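Local atomic coordinates of adenosine deaminase 1 (Arthrobacter aurescens, PDB entry 3RYS), a protein that is a zinc-dependent hydrolase that probably deaminates adenine to hypoxanthine and ammonia, a step of purine salvage and nitrogen catabolism. Residues Glu17-Ile22 against Ile221-Arg226; Pro248-Arg253 against Asn278-Ala283; Met101-Ala106 against Gly169-Glu174; Thr57-Phe62 against Gly201-Ala206. All coordinates share one frame; numbering follows the deposited sequence.

Contact 1 (Glu17-Ile22 against Ile221-Arg226). With ZN (zinc ion), chain C; ADE (adenine), chain D.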
loop_
_atom_site.group_PDB
_atom_site.type_symbol
_atom_site.label_atom_id
_atom_site.label_comp_id
_atom_site.label_asym_id
_atom_site.label_seq_id
_atom_site.Cartn_x
_atom_site.Cartn_y
_atom_site.Cartn_z
ATOM N N GLU A 17 -3.139 8.101 0.046
ATOM C CA GLU A 17 -2.291 6.914 -0.021
ATOM C C GLU A 17 -3.104 5.705 -0.500
ATOM O O GLU A 17 -4.046 5.270 0.165
ATOM C CB GLU A 17 -1.603 6.635 1.320
ATOM C CG GLU A 17 -0.457 5.632 1.221
ATOM C CD GLU A 17 0.501 5.689 2.407
ATOM O OE1 GLU A 17 0.081 6.118 3.501
ATOM O OE2 GLU A 17 1.678 5.306 2.240
ATOM N N LEU A 18 -2.735 5.184 -1.667
ATOM C CA LEU A 18 -3.482 4.111 -2.308
ATOM C C LEU A 18 -2.782 2.761 -2.175
ATOM O O LEU A 18 -3.384 1.710 -2.405
ATOM C CB LEU A 18 -3.692 4.430 -3.789
ATOM C CG LEU A 18 -4.355 5.764 -4.127
ATOM C CD1 LEU A 18 -4.511 5.907 -5.635
ATOM C CD2 LEU A 18 -5.696 5.891 -3.426
ATOM N N HIS A 19 -1.504 2.800 -1.816
ATOM C CA HIS A 19 -0.696 1.593 -1.696
ATOM C C HIS A 19 -0.088 1.530 -0.297
ATOM O O HIS A 19 0.934 2.167 -0.022
ATOM C CB HIS A 19 0.408 1.595 -2.757
ATOM C CG HIS A 19 1.204 0.328 -2.815
ATOM N ND1 HIS A 19 1.781 -0.136 -3.978
ATOM C CD2 HIS A 19 1.518 -0.574 -1.855
ATOM C CE1 HIS A 19 2.423 -1.263 -3.732
ATOM N NE2 HIS A 19 2.274 -1.553 -2.451
ATOM N N LEU A 20 -0.723 0.769 0.588
ATOM C CA LEU A 20 -0.272 0.678 1.969
ATOM C C LEU A 20 -0.808 -0.550 2.686
ATOM O O LEU A 20 -2.019 -0.766 2.747
ATOM C CB LEU A 20 -0.670 1.925 2.750
ATOM C CG LEU A 20 -0.344 1.780 4.235
ATOM C CD1 LEU A 20 0.461 2.971 4.711
ATOM C CD2 LEU A 20 -1.598 1.562 5.086
ATOM N N HIS A 21 0.105 -1.340 3.240
ATOM C CA HIS A 21 -0.255 -2.535 3.988
ATOM C C HIS A 21 -0.318 -2.226 5.477
ATOM O O HIS A 21 0.659 -1.766 6.065
ATOM C CB HIS A 21 0.763 -3.633 3.724
ATOM C CG HIS A 21 0.982 -3.907 2.273
ATOM N ND1 HIS A 21 0.368 -4.948 1.611
ATOM C CD2 HIS A 21 1.743 -3.272 1.351
ATOM C CE1 HIS A 21 0.745 -4.946 0.346
ATOM N NE2 HIS A 21 1.577 -3.938 0.162
ATOM N N ILE A 22 -1.469 -2.473 6.087
ATOM C CA ILE A 22 -1.650 -2.124 7.488
ATOM C C ILE A 22 -0.658 -2.862 8.389
ATOM O O ILE A 22 -0.192 -2.313 9.385
ATOM C CB ILE A 22 -3.107 -2.342 7.953
ATOM C CG1 ILE A 22 -3.410 -1.455 9.161
ATOM C CG2 ILE A 22 -3.377 -3.809 8.244
ATOM C CD1 ILE A 22 -3.155 0.017 8.910
ATOM N N ILE A 221 -2.248 -0.531 -10.992
ATOM C CA ILE A 221 -1.097 -1.396 -10.792
ATOM C C ILE A 221 -0.295 -0.940 -9.580
ATOM O O ILE A 221 -0.025 0.252 -9.407
ATOM C CB ILE A 221 -0.177 -1.408 -12.031
ATOM C CG1 ILE A 221 -0.876 -2.083 -13.215
ATOM C CG2 ILE A 221 1.132 -2.111 -11.717
ATOM C CD1 ILE A 221 -1.016 -3.577 -13.070
ATOM N N ASP A 222 0.082 -1.894 -8.740
ATOM C CA ASP A 222 0.849 -1.580 -7.548
ATOM C C ASP A 222 2.340 -1.811 -7.784
ATOM O O ASP A 222 2.760 -2.901 -8.177
ATOM C CB ASP A 222 0.309 -2.371 -6.357
ATOM C CG ASP A 222 -1.135 -2.004 -6.030
ATOM O OD1 ASP A 222 -1.434 -0.794 -5.917
ATOM O OD2 ASP A 222 -1.971 -2.920 -5.891
ATOM N N HIS A 223 3.124 -0.760 -7.550
ATOM C CA HIS A 223 4.534 -0.700 -7.940
ATOM C C HIS A 223 4.671 -0.393 -9.439
ATOM O O HIS A 223 4.690 0.771 -9.840
ATOM C CB HIS A 223 5.292 -1.977 -7.553
ATOM C CG HIS A 223 5.496 -2.134 -6.078
ATOM N ND1 HIS A 223 6.238 -1.245 -5.330
ATOM C CD2 HIS A 223 5.063 -3.083 -5.211
ATOM C CE1 HIS A 223 6.243 -1.631 -4.066
ATOM N NE2 HIS A 223 5.544 -2.745 -3.967
ATOM N N GLY A 224 4.766 -1.434 -10.258
ATOM C CA GLY A 224 4.783 -1.273 -11.702
ATOM C C GLY A 224 6.061 -0.706 -12.298
ATOM O O GLY A 224 6.107 -0.405 -13.488
ATOM N N ILE A 225 7.107 -0.569 -11.491
ATOM C CA ILE A 225 8.330 0.070 -11.967
ATOM C C ILE A 225 9.056 -0.709 -13.069
ATOM O O ILE A 225 9.802 -0.125 -13.860
ATOM C CB ILE A 225 9.315 0.360 -10.822
ATOM C CG1 ILE A 225 9.714 -0.940 -10.123
ATOM C CG2 ILE A 225 8.715 1.358 -9.837
ATOM C CD1 ILE A 225 10.984 -0.818 -9.299
ATOM N N ARG A 226 8.845 -2.021 -13.125
ATOM C CA ARG A 226 9.521 -2.830 -14.137
ATOM C C ARG A 226 8.871 -2.710 -15.514
ATOM O O ARG A 226 9.329 -3.316 -16.483
ATOM C CB ARG A 226 9.642 -4.290 -13.705
ATOM C CG ARG A 226 10.719 -4.517 -12.657
ATOM C CD ARG A 226 11.090 -5.980 -12.556
ATOM N NE ARG A 226 11.671 -6.472 -13.801
ATOM C CZ ARG A 226 11.860 -7.757 -14.083
ATOM N NH1 ARG A 226 11.503 -8.688 -13.208
ATOM N NH2 ARG A 226 12.395 -8.114 -15.245
HETATM ZN ZN ZN C . 3.170 -3.445 -1.479
HETATM N N9 ADE D . 3.424 -7.594 1.030
HETATM C C8 ADE D . 3.500 -6.430 1.749
HETATM N N7 ADE D . 4.099 -5.442 1.117
HETATM C C5 ADE D . 4.442 -6.005 -0.105
HETATM C C6 ADE D . 5.105 -5.482 -1.237
HETATM N N6 ADE D . 5.554 -4.223 -1.303
HETATM N N1 ADE D . 5.288 -6.306 -2.293
HETATM C C2 ADE D . 4.837 -7.567 -2.216
HETATM N N3 ADE D . 4.199 -8.173 -1.211
HETATM C C4 ADE D . 4.034 -7.329 -0.176
#
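His-19 carries its CG anti to the backbone N (chi1 -174°), while His-223 keeps CG anti to its carbonyl carbon (chi1 -70°); together these torsions bring the two imidazoles against each other beside the zinc ion. They form a T-shaped pair with planes 68° apart and centroids separated by 4.6 Å. The edge of His-19 points at the face of His-223, where His-19 CE1 sits 3.5 Å from His-223 NE2, over the rim of the ring. The same CE1 atom of His-19 lies 3.5 Å from CB of Asp-222, which meets the imidazole obliquely. Thr-245 OG1 is hydrogen-bonded to both His-19 ND1 and Asp-222 OD1, tying the polar sides of this pair together. His-19 NE2 and His-21 NE2 both coordinate the zinc ion at 2.3 Å, as the His-X-His pair following the first barrel strand of adenosine deaminases. Adenine N7 lies over one face of His-21. His-199 and Asp-280 complete the protein ligands. Adenine N6 approaches the zinc ion to 2.5 Å and lies 3.0 Å from His-223 NE2, near the plane of that ring. The amino group to be replaced is thus bound to the metal and close to His-223, predicted to be important for catalysis.

Contact 2 (Pro248-Arg253 against Asn278-Ala283). With ZN (zinc ion), chain C; ADE (adenine), chain D.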
loop_
_atom_site.group_PDB
_atom_site.type_symbol
_atom_site.label_atom_id
_atom_site.label_comp_id
_atom_site.label_asym_id
_atom_site.label_seq_id
_atom_site.Cartn_x
_atom_site.Cartn_y
_atom_site.Cartn_z
ATOM N N PRO A 248 8.722 4.609 -3.548
ATOM C CA PRO A 248 10.149 4.935 -3.693
ATOM C C PRO A 248 11.062 4.272 -2.659
ATOM O O PRO A 248 11.970 3.533 -3.038
ATOM C CB PRO A 248 10.174 6.457 -3.539
ATOM C CG PRO A 248 8.796 6.893 -3.988
ATOM C CD PRO A 248 7.878 5.817 -3.505
ATOM N N LEU A 249 10.828 4.538 -1.378
ATOM C CA LEU A 249 11.650 3.968 -0.317
ATOM C C LEU A 249 11.552 2.448 -0.277
ATOM O O LEU A 249 12.537 1.759 -0.005
ATOM C CB LEU A 249 11.253 4.544 1.039
ATOM C CG LEU A 249 11.512 6.036 1.230
ATOM C CD1 LEU A 249 11.207 6.446 2.669
ATOM C CD2 LEU A 249 12.949 6.375 0.852
ATOM N N SER A 250 10.360 1.928 -0.536
ATOM C CA SER A 250 10.170 0.485 -0.557
ATOM C C SER A 250 11.124 -0.170 -1.568
ATOM O O SER A 250 11.852 -1.114 -1.234
ATOM C CB SER A 250 8.712 0.145 -0.875
ATOM O OG SER A 250 8.527 -1.253 -0.960
ATOM N N ASN A 251 11.125 0.351 -2.794
ATOM C CA ASN A 251 11.957 -0.186 -3.862
ATOM C C ASN A 251 13.448 -0.131 -3.532
ATOM O O ASN A 251 14.211 -1.032 -3.897
ATOM C CB ASN A 251 11.680 0.546 -5.177
ATOM C CG ASN A 251 10.232 0.424 -5.617
ATOM O OD1 ASN A 251 9.531 -0.509 -5.225
ATOM N ND2 ASN A 251 9.778 1.366 -6.435
ATOM N N VAL A 252 13.861 0.926 -2.841
ATOM C CA VAL A 252 15.255 1.064 -2.452
ATOM C C VAL A 252 15.621 0.043 -1.375
ATOM O O VAL A 252 16.603 -0.687 -1.508
ATOM C CB VAL A 252 15.586 2.492 -1.954
ATOM C CG1 VAL A 252 16.947 2.513 -1.282
ATOM C CG2 VAL A 252 15.556 3.475 -3.110
ATOM N N ARG A 253 14.816 -0.019 -0.321
ATOM C CA ARG A 253 15.125 -0.879 0.811
ATOM C C ARG A 253 14.989 -2.369 0.487
ATOM O O ARG A 253 15.518 -3.210 1.205
ATOM C CB ARG A 253 14.269 -0.497 2.020
ATOM C CG ARG A 253 14.741 0.761 2.731
ATOM C CD ARG A 253 16.012 0.509 3.539
ATOM N NE ARG A 253 15.798 -0.495 4.578
ATOM C CZ ARG A 253 15.302 -0.237 5.787
ATOM N NH1 ARG A 253 15.138 -1.223 6.655
ATOM N NH2 ARG A 253 14.968 1.002 6.133
ATOM N N ASN A 278 3.688 6.418 -2.612
ATOM C CA ASN A 278 3.137 5.643 -1.505
ATOM C C ASN A 278 4.247 5.107 -0.600
ATOM O O ASN A 278 5.387 4.948 -1.038
ATOM C CB ASN A 278 2.295 4.482 -2.039
ATOM C CG ASN A 278 1.225 4.935 -3.020
ATOM O OD1 ASN A 278 1.504 5.202 -4.191
ATOM N ND2 ASN A 278 -0.011 5.013 -2.543
ATOM N N SER A 279 3.923 4.828 0.660
ATOM C CA SER A 279 4.946 4.364 1.599
ATOM C C SER A 279 4.963 2.839 1.732
ATOM O O SER A 279 5.931 2.265 2.242
ATOM C CB SER A 279 4.807 5.048 2.967
ATOM O OG SER A 279 3.603 4.692 3.618
ATOM N N ASP A 280 3.887 2.197 1.273
ATOM C CA ASP A 280 3.823 0.739 1.155
ATOM C C ASP A 280 3.828 0.015 2.507
ATOM O O ASP A 280 2.779 -0.403 2.995
ATOM C CB ASP A 280 4.957 0.224 0.255
ATOM C CG ASP A 280 4.780 -1.230 -0.136
ATOM O OD1 ASP A 280 5.769 -1.859 -0.562
ATOM O OD2 ASP A 280 3.650 -1.746 -0.016
ATOM N N ASP A 281 5.013 -0.139 3.091
ATOM C CA ASP A 281 5.169 -0.737 4.415
ATOM C C ASP A 281 6.016 0.205 5.287
ATOM O O ASP A 281 7.217 -0.009 5.469
ATOM C CB ASP A 281 5.825 -2.118 4.303
ATOM C CG ASP A 281 5.062 -3.065 3.372
ATOM O OD1 ASP A 281 4.097 -3.697 3.847
ATOM O OD2 ASP A 281 5.431 -3.203 2.180
ATOM N N PRO A 282 5.380 1.255 5.832
ATOM C CA PRO A 282 6.015 2.417 6.473
ATOM C C PRO A 282 6.942 2.098 7.647
ATOM O O PRO A 282 7.942 2.789 7.831
ATOM C CB PRO A 282 4.823 3.231 6.987
ATOM C CG PRO A 282 3.656 2.745 6.232
ATOM C CD PRO A 282 3.913 1.316 5.924
ATOM N N ALA A 283 6.607 1.090 8.445
ATOM C CA ALA A 283 7.395 0.793 9.635
ATOM C C ALA A 283 8.603 -0.088 9.314
ATOM O O ALA A 283 9.427 -0.362 10.182
ATOM C CB ALA A 283 6.526 0.154 10.713
HETATM ZN ZN ZN C . 3.170 -3.445 -1.479
HETATM N N9 ADE D . 3.424 -7.594 1.030
HETATM C C8 ADE D . 3.500 -6.430 1.749
HETATM N N7 ADE D . 4.099 -5.442 1.117
HETATM C C5 ADE D . 4.442 -6.005 -0.105
HETATM C C6 ADE D . 5.105 -5.482 -1.237
HETATM N N6 ADE D . 5.554 -4.223 -1.303
HETATM N N1 ADE D . 5.288 -6.306 -2.293
HETATM C C2 ADE D . 4.837 -7.567 -2.216
HETATM N N3 ADE D . 4.199 -8.173 -1.211
HETATM C C4 ADE D . 4.034 -7.329 -0.176
HETATM O O HOH W 1 7.765 3.413 -0.270
#
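Ser-250 OG donates a hydrogen bond to Asp-280 OD1 at 2.9 Å, the direct polar link between helix 248-253 and the loop after strand 275-277. The serine hydroxyl stands anti to its backbone N (chi1 177°), which carries it from the first turn of the helix to the anti lone pair of the carboxylate oxygen. A water makes a second bridge, accepting from Ser-250 N at 3.0 Å and able to donate to Asn-278 O at 2.9 Å. Van der Waals contact is slight: Pro-248 CD rests 3.6 Å from the carbonyl oxygen Asn-278 O. In the TIM barrel of adenosine deaminases the loop after the last barrel strand supplies the aspartate of the metal site, and here Asp-280 OD2 binds the zinc ion at 2.3 Å beside His-19, His-21 and His-199. Ser-250 is therefore a second-shell residue, helping to fix the rotation of a metal-bound carboxylate through its other oxygen. The remaining polar approaches are to the substrate: Asp-281 OD2 reaches adenine N7 at 2.8 Å, its side chain packed against Phe-62 and Tyr-66. With an alanine here, adenine N7 would probably lose its nearest polar neighbour, and Phe-62 and Tyr-66 the carboxylate packed against them.

Contact 3 (Met101-Ala106 against Gly169-Glu174). With ADE (adenine), chain D.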
loop_
_atom_site.group_PDB
_atom_site.type_symbol
_atom_site.label_atom_id
_atom_site.label_comp_id
_atom_site.label_asym_id
_atom_site.label_seq_id
_atom_site.Cartn_x
_atom_site.Cartn_y
_atom_site.Cartn_z
ATOM N N MET A 101 -4.596 -1.824 2.523
ATOM C CA MET A 101 -4.554 -3.264 2.300
ATOM C C MET A 101 -4.375 -4.054 3.592
ATOM O O MET A 101 -3.854 -3.561 4.595
ATOM C CB MET A 101 -3.460 -3.638 1.299
ATOM C CG MET A 101 -3.960 -3.797 -0.124
ATOM S SD MET A 101 -2.626 -4.155 -1.282
ATOM C CE MET A 101 -1.937 -2.523 -1.518
ATOM N N MET A 102 -4.812 -5.301 3.539
ATOM C CA MET A 102 -4.763 -6.185 4.678
ATOM C C MET A 102 -4.653 -7.594 4.119
ATOM O O MET A 102 -5.274 -7.905 3.103
ATOM C CB MET A 102 -6.038 -6.011 5.491
ATOM C CG MET A 102 -6.387 -7.155 6.410
ATOM S SD MET A 102 -8.050 -6.895 7.054
ATOM C CE MET A 102 -8.207 -8.330 8.108
ATOM N N ASP A 103 -3.842 -8.432 4.758
ATOM C CA ASP A 103 -3.669 -9.811 4.315
ATOM C C ASP A 103 -4.459 -10.756 5.211
ATOM O O ASP A 103 -3.913 -11.318 6.164
ATOM C CB ASP A 103 -2.189 -10.213 4.323
ATOM C CG ASP A 103 -1.330 -9.340 3.418
ATOM O OD1 ASP A 103 -1.877 -8.728 2.473
ATOM O OD2 ASP A 103 -0.100 -9.276 3.652
ATOM N N PRO A 104 -5.748 -10.948 4.900
ATOM C CA PRO A 104 -6.609 -11.823 5.698
ATOM C C PRO A 104 -5.928 -13.161 5.992
ATOM O O PRO A 104 -5.948 -13.623 7.133
ATOM C CB PRO A 104 -7.818 -12.045 4.784
ATOM C CG PRO A 104 -7.832 -10.885 3.884
ATOM C CD PRO A 104 -6.418 -10.482 3.674
ATOM N N GLN A 105 -5.325 -13.765 4.970
ATOM C CA GLN A 105 -4.721 -15.087 5.107
ATOM C C GLN A 105 -3.520 -15.117 6.056
ATOM O O GLN A 105 -3.246 -16.139 6.673
ATOM C CB GLN A 105 -4.312 -15.633 3.739
ATOM C CG GLN A 105 -5.465 -15.989 2.823
ATOM C CD GLN A 105 -5.046 -16.015 1.367
ATOM O OE1 GLN A 105 -4.706 -14.981 0.796
ATOM N NE2 GLN A 105 -5.072 -17.196 0.758
ATOM N N ALA A 106 -2.800 -14.004 6.167
ATOM C CA ALA A 106 -1.629 -13.957 7.032
ATOM C C ALA A 106 -2.033 -14.027 8.498
ATOM O O ALA A 106 -1.192 -14.199 9.378
ATOM C CB ALA A 106 -0.815 -12.710 6.764
ATOM N N GLY A 169 -7.029 -7.189 -3.502
ATOM C CA GLY A 169 -5.651 -6.942 -3.879
ATOM C C GLY A 169 -4.874 -8.230 -4.029
ATOM O O GLY A 169 -5.395 -9.312 -3.780
ATOM N N LEU A 170 -3.615 -8.110 -4.430
ATOM C CA LEU A 170 -2.781 -9.274 -4.679
ATOM C C LEU A 170 -1.330 -8.923 -4.362
ATOM O O LEU A 170 -0.729 -8.087 -5.027
ATOM C CB LEU A 170 -2.939 -9.710 -6.142
ATOM C CG LEU A 170 -2.571 -11.119 -6.630
ATOM C CD1 LEU A 170 -1.112 -11.196 -7.033
ATOM C CD2 LEU A 170 -2.919 -12.199 -5.607
ATOM N N ASP A 171 -0.771 -9.551 -3.332
ATOM C CA ASP A 171 0.609 -9.276 -2.952
ATOM C C ASP A 171 1.379 -10.536 -2.545
ATOM O O ASP A 171 1.027 -11.642 -2.956
ATOM C CB ASP A 171 0.675 -8.201 -1.855
ATOM C CG ASP A 171 -0.051 -8.606 -0.585
ATOM O OD1 ASP A 171 -0.535 -9.753 -0.505
ATOM O OD2 ASP A 171 -0.134 -7.773 0.343
ATOM N N SER A 172 2.422 -10.348 -1.737
ATOM C CA SER A 172 3.358 -11.412 -1.373
ATOM C C SER A 172 4.328 -11.736 -2.524
ATOM O O SER A 172 4.385 -11.002 -3.516
ATOM C CB SER A 172 2.620 -12.664 -0.897
ATOM O OG SER A 172 3.497 -13.509 -0.176
ATOM N N ALA A 173 5.082 -12.827 -2.386
ATOM C CA ALA A 173 6.162 -13.162 -3.325
ATOM C C ALA A 173 5.724 -13.199 -4.796
ATOM O O ALA A 173 4.992 -14.093 -5.212
ATOM C CB ALA A 173 6.816 -14.481 -2.928
ATOM N N GLU A 174 6.197 -12.235 -5.581
ATOM C CA GLU A 174 5.723 -12.076 -6.956
ATOM C C GLU A 174 6.311 -13.079 -7.951
ATOM O O GLU A 174 5.575 -13.769 -8.658
ATOM C CB GLU A 174 5.966 -10.652 -7.458
ATOM C CG GLU A 174 5.431 -10.430 -8.869
ATOM C CD GLU A 174 5.580 -8.996 -9.345
ATOM O OE1 GLU A 174 6.295 -8.213 -8.685
ATOM O OE2 GLU A 174 4.981 -8.654 -10.386
HETATM N N9 ADE D . 3.424 -7.594 1.030
HETATM C C8 ADE D . 3.500 -6.430 1.749
HETATM N N7 ADE D . 4.099 -5.442 1.117
HETATM C C5 ADE D . 4.442 -6.005 -0.105
HETATM C C6 ADE D . 5.105 -5.482 -1.237
HETATM N N6 ADE D . 5.554 -4.223 -1.303
HETATM N N1 ADE D . 5.288 -6.306 -2.293
HETATM C C2 ADE D . 4.837 -7.567 -2.216
HETATM N N3 ADE D . 4.199 -8.173 -1.211
HETATM C C4 ADE D . 4.034 -7.329 -0.176
#
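Asp-171 and Asp-103 approach from opposite directions and bring their carboxylates together, with Asp-103 OD1 2.9 Å from Asp-171 OD2 and the two planes 80° apart. Both oxygens are acceptors. Crowding of negative charge at this buried place would be expected to favour a proton shared within the pair; Asp-103 OD2 is hydrogen-bonded to Tyr-66 OH. The CG of Asp-171 sits between its backbone N and carbonyl carbon (chi1 60°), leaving CB 3.6 Å from adenine N3 and OD2 3.6 Å from adenine N9, while the carboxylate also packs on His-21. Strands 95-102 and 167-171 are separated by strand 135-143 in the parallel barrel, so these side chains meet across the width of an intervening strand, near the C-terminal ends where TIM barrels carry their active sites. Met-101 comes one step deeper in the barrel. Its side chain sets out toward strand 167-171 but makes no close contact, SD staying 4.7 Å from Asp-171 OD2, and it packs on Ile-139, Ile-197 and His-199. Directly beyond Asp-171 the chain leaves the strand, and Ser-172 N gives adenine N3 a hydrogen bond of 2.9 Å, bent to 135° at the hydrogen.

Contact 4 (Thr57-Phe62 against Gly201-Ala206). With ADE (adenine), chain D.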
loop_
_atom_site.group_PDB
_atom_site.type_symbol
_atom_site.label_atom_id
_atom_site.label_comp_id
_atom_site.label_asym_id
_atom_site.label_seq_id
_atom_site.Cartn_x
_atom_site.Cartn_y
_atom_site.Cartn_z
ATOM N N THR A 57 17.345 -7.901 1.567
ATOM C CA THR A 57 18.148 -8.299 0.421
ATOM C C THR A 57 17.290 -8.382 -0.833
ATOM O O THR A 57 17.780 -8.218 -1.951
ATOM C CB THR A 57 18.779 -9.675 0.667
ATOM O OG1 THR A 57 19.330 -9.712 1.988
ATOM C CG2 THR A 57 19.875 -9.957 -0.347
ATOM N N ASP A 58 16.006 -8.656 -0.625
ATOM C CA ASP A 58 15.027 -8.787 -1.701
ATOM C C ASP A 58 13.639 -8.798 -1.075
ATOM O O ASP A 58 13.511 -8.668 0.144
ATOM C CB ASP A 58 15.271 -10.059 -2.529
ATOM C CG ASP A 58 15.259 -11.337 -1.687
ATOM O OD1 ASP A 58 15.090 -11.262 -0.452
ATOM O OD2 ASP A 58 15.418 -12.429 -2.272
ATOM N N LEU A 59 12.603 -8.949 -1.893
ATOM C CA LEU A 59 11.239 -8.950 -1.375
ATOM C C LEU A 59 11.054 -10.019 -0.306
ATOM O O LEU A 59 10.435 -9.775 0.731
ATOM C CB LEU A 59 10.220 -9.164 -2.496
ATOM C CG LEU A 59 8.756 -9.208 -2.043
ATOM C CD1 LEU A 59 8.367 -7.913 -1.343
ATOM C CD2 LEU A 59 7.823 -9.486 -3.213
ATOM N N GLN A 60 11.601 -11.202 -0.565
ATOM C CA GLN A 60 11.384 -12.354 0.301
ATOM C C GLN A 60 11.923 -12.139 1.715
ATOM O O GLN A 60 11.222 -12.392 2.696
ATOM C CB GLN A 60 11.988 -13.616 -0.321
ATOM C CG GLN A 60 11.564 -14.901 0.373
ATOM C CD GLN A 60 10.051 -15.036 0.491
ATOM O OE1 GLN A 60 9.332 -15.048 -0.509
ATOM N NE2 GLN A 60 9.564 -15.145 1.722
ATOM N N SER A 61 13.164 -11.671 1.818
ATOM C CA SER A 61 13.775 -11.437 3.120
ATOM C C SER A 61 12.894 -10.513 3.952
ATOM O O SER A 61 12.803 -10.657 5.173
ATOM C CB SER A 61 15.179 -10.843 2.970
ATOM O OG SER A 61 15.132 -9.513 2.480
ATOM N N PHE A 62 12.241 -9.569 3.282
ATOM C CA PHE A 62 11.339 -8.643 3.950
ATOM C C PHE A 62 10.068 -9.343 4.408
ATOM O O PHE A 62 9.694 -9.257 5.575
ATOM C CB PHE A 62 10.983 -7.478 3.032
ATOM C CG PHE A 62 9.650 -6.860 3.335
ATOM C CD1 PHE A 62 9.479 -6.054 4.456
ATOM C CD2 PHE A 62 8.563 -7.087 2.505
ATOM C CE1 PHE A 62 8.248 -5.481 4.741
ATOM C CE2 PHE A 62 7.330 -6.521 2.784
ATOM C CZ PHE A 62 7.171 -5.716 3.906
ATOM N N GLY A 201 5.163 -5.896 -11.352
ATOM C CA GLY A 201 6.328 -5.187 -11.840
ATOM C C GLY A 201 7.246 -4.686 -10.742
ATOM O O GLY A 201 8.054 -3.785 -10.962
ATOM N N GLU A 202 7.119 -5.263 -9.554
ATOM C CA GLU A 202 8.028 -4.944 -8.465
ATOM C C GLU A 202 9.318 -5.722 -8.680
ATOM O O GLU A 202 10.368 -5.143 -8.963
ATOM C CB GLU A 202 7.404 -5.309 -7.123
ATOM C CG GLU A 202 8.173 -4.803 -5.926
ATOM C CD GLU A 202 7.502 -5.169 -4.628
ATOM O OE1 GLU A 202 6.444 -5.826 -4.683
ATOM O OE2 GLU A 202 8.021 -4.801 -3.556
ATOM N N GLU A 203 9.223 -7.040 -8.543
ATOM C CA GLU A 203 10.318 -7.937 -8.887
ATOM C C GLU A 203 9.904 -8.774 -10.091
ATOM O O GLU A 203 10.745 -9.354 -10.777
ATOM C CB GLU A 203 10.682 -8.838 -7.702
ATOM C CG GLU A 203 11.475 -8.134 -6.610
ATOM C CD GLU A 203 12.014 -9.087 -5.559
ATOM O OE1 GLU A 203 11.569 -10.252 -5.524
ATOM O OE2 GLU A 203 12.884 -8.671 -4.762
ATOM N N GLY A 204 8.596 -8.832 -10.337
ATOM C CA GLY A 204 8.058 -9.492 -11.512
ATOM C C GLY A 204 8.253 -8.648 -12.761
ATOM O O GLY A 204 8.365 -7.422 -12.675
ATOM N N PRO A 205 8.294 -9.301 -13.931
ATOM C CA PRO A 205 8.594 -8.651 -15.210
ATOM C C PRO A 205 7.419 -7.836 -15.725
ATOM O O PRO A 205 6.290 -8.012 -15.264
ATOM C CB PRO A 205 8.835 -9.831 -16.164
ATOM C CG PRO A 205 8.784 -11.065 -15.328
ATOM C CD PRO A 205 8.008 -10.730 -14.100
ATOM N N ALA A 206 7.692 -6.961 -16.687
ATOM C CA ALA A 206 6.656 -6.158 -17.318
ATOM C C ALA A 206 5.501 -7.026 -17.834
ATOM O O ALA A 206 4.370 -6.554 -17.952
ATOM C CB ALA A 206 7.251 -5.329 -18.441
HETATM N N9 ADE D . 3.424 -7.594 1.030
HETATM C C8 ADE D . 3.500 -6.430 1.749
HETATM N N7 ADE D . 4.099 -5.442 1.117
HETATM C C5 ADE D . 4.442 -6.005 -0.105
HETATM C C6 ADE D . 5.105 -5.482 -1.237
HETATM N N6 ADE D . 5.554 -4.223 -1.303
HETATM N N1 ADE D . 5.288 -6.306 -2.293
HETATM C C2 ADE D . 4.837 -7.567 -2.216
HETATM N N3 ADE D . 4.199 -8.173 -1.211
HETATM C C4 ADE D . 4.034 -7.329 -0.176
#
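Leu-59 N donates to Glu-203 OE2 at 2.9 Å with an N-H...O angle of 161°, the oxygen being met from above the carboxylate plane, 42° out of it. Glu-203 reaches there with an extended chain, so its negative end lies at the N-terminus of helix 59-69, a placement the helix dipole would be expected to stabilise. The same helix end is held from within: Asp-58, at the N-cap, accepts from Ser-61 N through OD1 at 3.0 Å, and Ser-61 OG in turn donates to Asp-58 O and accepts from Thr-57 N. If an alanine replaced Glu-203, Leu-59 N would probably be left without this acceptor and the helix start would lose its hydrogen-bonded tie to loop 201-206. Van der Waals contact accompanies the bond. Leu-59 CB lies 3.5 Å from Glu-203 OE1, and Leu-59 CD1 touches both Glu-202 OE2 at 3.8 Å and adenine N1 at 3.6 Å. Phe-62 meets the purine with its ring edge near N7. Glu-202, fully extended, brings OE1 to 2.7 Å from adenine N1. Loop 201-206 thus delivers the glutamate predicted to be the proton donor, and helix 59-69 walls the purine pocket, as in the adenosine deaminase family of TIM-barrel enzymes.

Overall arrangement
All four contacts surround one adenine at the C-terminal mouth of the barrel, with centres 9 to 16 Å apart. Contacts 1 and 2, about 9 Å apart, share the zinc ion; contacts 2 and 3 are the most distant pair and do not touch. Contact 3 uses strands 95-102 and 167-171 of the parallel sheet, whereas contacts 1, 2 and 4 draw on loops after strands 15-17, 220-221, 275-277 and 195-200, besides helices 248-253 and 59-69. Along the chain, contact 3 is nested inside contact 4, which is nested inside contact 1; contact 2 follows. Glu-174 also ties contact 3 to loop 201-206. Metal and purine site are therefore assembled from segments spread over residues 17 to 283.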